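Side-chain contact in plasmodium falciparum gamete antigen 27/25 (Plasmodium falciparum, PDB 1N81), which is of unknown function but is essential for the parasite's sexual development as a gametocyte protein, and may dimerize: residues S27-L32 against R54-K59. Numbering follows the deposited sequence.
Sequences SDYIYL and RRYVRK
Tyr29 and Tyr56 form a T-shaped (edge-to-face) aromatic pair between two helices, 13-35 and 50-63. The edge of Tyr29 points at the face of Tyr56. The ring centroids are 5.1 Å apart and the planes meet at 78°. Tyr29 CD1 sits over the centre of the Tyr56 ring, 3.7 Å from Tyr56 CD1. In Tyr29, CG is anti to the backbone N (chi1 -155°) and beside the carbonyl carbon, and from there the CD1 edge meets Tyr56. The Tyr29 hydroxyl is not used here: it is hydrogen-bonded to the backbone oxygen of Ala46.

Tyr56 reaches across from helix 50-63 and meets three residues of the other helix. Asp28 CB lies at its ring edge, close to the ring plane, 3.6 Å from Tyr56 CD2. Asp28 thus touches the ring through its methylene, while its carboxylate makes a weak hydrogen bond to Asn60. The Tyr56 hydroxyl ends against Leu32, with OH 3.8 Å from Leu32 CD2. That same methyl also lies over one face of Tyr29, toward the rim of the ring.

The fold is all-helical, and segments 27-32 and 54-59 run nearer antiparallel than parallel, their N-to-C directions at 133°. At their closest the axes of the two segments are 10.1 Å apart, a gap bridged largely by the Tyr56 side chain. CA atoms come closest at Tyr29 and Tyr56, 7.0 Å apart. Tyr29 is buried and also packs on Leu85 of helix 71-89. Toward the surface, Lys59 NZ is 6.0 Å from Asp28 OD2, too far for a salt bridge, though a weak attraction is possible.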
# COMPACT_ATOMS: atom_id res chain seq x y z
N SER A 27 7.24 -6.89 0.43
CA SER A 27 8.19 -7.44 1.38
C SER A 27 8.91 -8.63 0.74
O SER A 27 10.13 -8.69 0.76
CB SER A 27 7.45 -7.88 2.64
OG SER A 27 8.37 -8.41 3.60
N ASP A 28 8.16 -9.56 0.15
CA ASP A 28 8.78 -10.71 -0.51
C ASP A 28 9.81 -10.27 -1.56
O ASP A 28 10.94 -10.76 -1.61
CB ASP A 28 7.74 -11.60 -1.23
CG ASP A 28 6.83 -12.36 -0.27
OD1 ASP A 28 7.10 -12.42 0.95
OD2 ASP A 28 5.82 -12.90 -0.75
N TYR A 29 9.42 -9.35 -2.42
CA TYR A 29 10.33 -8.91 -3.47
C TYR A 29 11.58 -8.23 -2.89
O TYR A 29 12.66 -8.31 -3.47
CB TYR A 29 9.63 -7.97 -4.43
CG TYR A 29 10.26 -7.97 -5.78
CD1 TYR A 29 9.87 -8.90 -6.73
CD2 TYR A 29 11.26 -7.04 -6.11
CE1 TYR A 29 10.45 -8.91 -8.01
CE2 TYR A 29 11.86 -7.04 -7.39
CZ TYR A 29 11.44 -7.98 -8.33
OH TYR A 29 12.00 -8.00 -9.59
N ILE A 30 11.43 -7.56 -1.75
CA ILE A 30 12.58 -6.92 -1.13
C ILE A 30 13.50 -8.02 -0.61
O ILE A 30 14.71 -7.84 -0.58
CB ILE A 30 12.15 -5.97 0.01
CG1 ILE A 30 11.60 -4.67 -0.59
CG2 ILE A 30 13.33 -5.67 0.94
CD1 ILE A 30 11.05 -3.72 0.41
N TYR A 31 12.92 -9.14 -0.21
CA TYR A 31 13.74 -10.25 0.26
C TYR A 31 14.59 -10.76 -0.91
O TYR A 31 15.77 -11.02 -0.77
CB TYR A 31 12.89 -11.39 0.77
CG TYR A 31 13.72 -12.53 1.33
CD1 TYR A 31 14.18 -12.50 2.64
CD2 TYR A 31 14.06 -13.63 0.54
CE1 TYR A 31 14.96 -13.53 3.14
CE2 TYR A 31 14.84 -14.66 1.04
CZ TYR A 31 15.28 -14.61 2.33
OH TYR A 31 16.04 -15.64 2.82
N LEU A 32 13.96 -10.88 -2.08
CA LEU A 32 14.67 -11.32 -3.28
C LEU A 32 15.85 -10.38 -3.51
O LEU A 32 17.00 -10.81 -3.68
CB LEU A 32 13.74 -11.27 -4.50
CG LEU A 32 14.42 -11.47 -5.86
CD1 LEU A 32 14.98 -12.93 -5.91
CD2 LEU A 32 13.44 -11.22 -7.02
N ARG A 54 5.08 -8.43 -10.96
CA ARG A 54 3.68 -8.81 -11.13
C ARG A 54 3.50 -10.28 -10.75
O ARG A 54 2.44 -10.67 -10.26
CB ARG A 54 3.20 -8.58 -12.56
CG ARG A 54 1.70 -8.81 -12.67
CD ARG A 54 1.15 -8.57 -14.04
NE ARG A 54 0.57 -7.25 -14.24
CZ ARG A 54 1.28 -6.18 -14.59
NH1 ARG A 54 2.59 -6.29 -14.76
NH2 ARG A 54 0.68 -5.02 -14.81
N ARG A 55 4.52 -11.09 -10.97
CA ARG A 55 4.41 -12.50 -10.61
C ARG A 55 4.30 -12.59 -9.09
O ARG A 55 3.57 -13.42 -8.56
CB ARG A 55 5.64 -13.28 -11.13
CG ARG A 55 5.52 -14.80 -10.97
CD ARG A 55 6.79 -15.51 -11.43
NE ARG A 55 7.22 -14.97 -12.71
CZ ARG A 55 8.33 -14.26 -12.88
NH1 ARG A 55 9.13 -14.00 -11.85
NH2 ARG A 55 8.62 -13.78 -14.08
N TYR A 56 5.03 -11.74 -8.36
CA TYR A 56 4.92 -11.76 -6.91
C TYR A 56 3.53 -11.32 -6.48
O TYR A 56 2.98 -11.84 -5.52
CB TYR A 56 6.00 -10.89 -6.24
CG TYR A 56 7.32 -11.61 -6.08
CD1 TYR A 56 8.01 -12.09 -7.19
CD2 TYR A 56 7.85 -11.85 -4.82
CE1 TYR A 56 9.19 -12.79 -7.05
CE2 TYR A 56 9.05 -12.56 -4.67
CZ TYR A 56 9.70 -13.02 -5.80
OH TYR A 56 10.89 -13.68 -5.67
N VAL A 57 2.96 -10.35 -7.18
CA VAL A 57 1.61 -9.92 -6.82
C VAL A 57 0.64 -11.11 -6.96
O VAL A 57 -0.12 -11.40 -6.04
CB VAL A 57 1.13 -8.75 -7.72
CG1 VAL A 57 -0.38 -8.47 -7.49
CG2 VAL A 57 1.99 -7.48 -7.40
N ARG A 58 0.70 -11.80 -8.10
CA ARG A 58 -0.17 -12.96 -8.36
C ARG A 58 -0.06 -14.00 -7.28
O ARG A 58 -1.07 -14.45 -6.78
CB ARG A 58 0.18 -13.63 -9.69
CG ARG A 58 -0.33 -12.92 -10.91
CD ARG A 58 -0.18 -13.86 -12.10
NE ARG A 58 -0.34 -13.17 -13.38
CZ ARG A 58 0.63 -12.53 -14.03
NH1 ARG A 58 1.86 -12.49 -13.52
NH2 ARG A 58 0.37 -11.93 -15.18
N LYS A 59 1.17 -14.38 -6.93
CA LYS A 59 1.40 -15.34 -5.87
C LYS A 59 0.70 -14.93 -4.58
O LYS A 59 0.13 -15.76 -3.87
CB LYS A 59 2.90 -15.50 -5.61
CG LYS A 59 3.25 -16.58 -4.60
CD LYS A 59 4.76 -16.76 -4.53
CE LYS A 59 5.18 -17.82 -3.53
NZ LYS A 59 6.65 -18.10 -3.67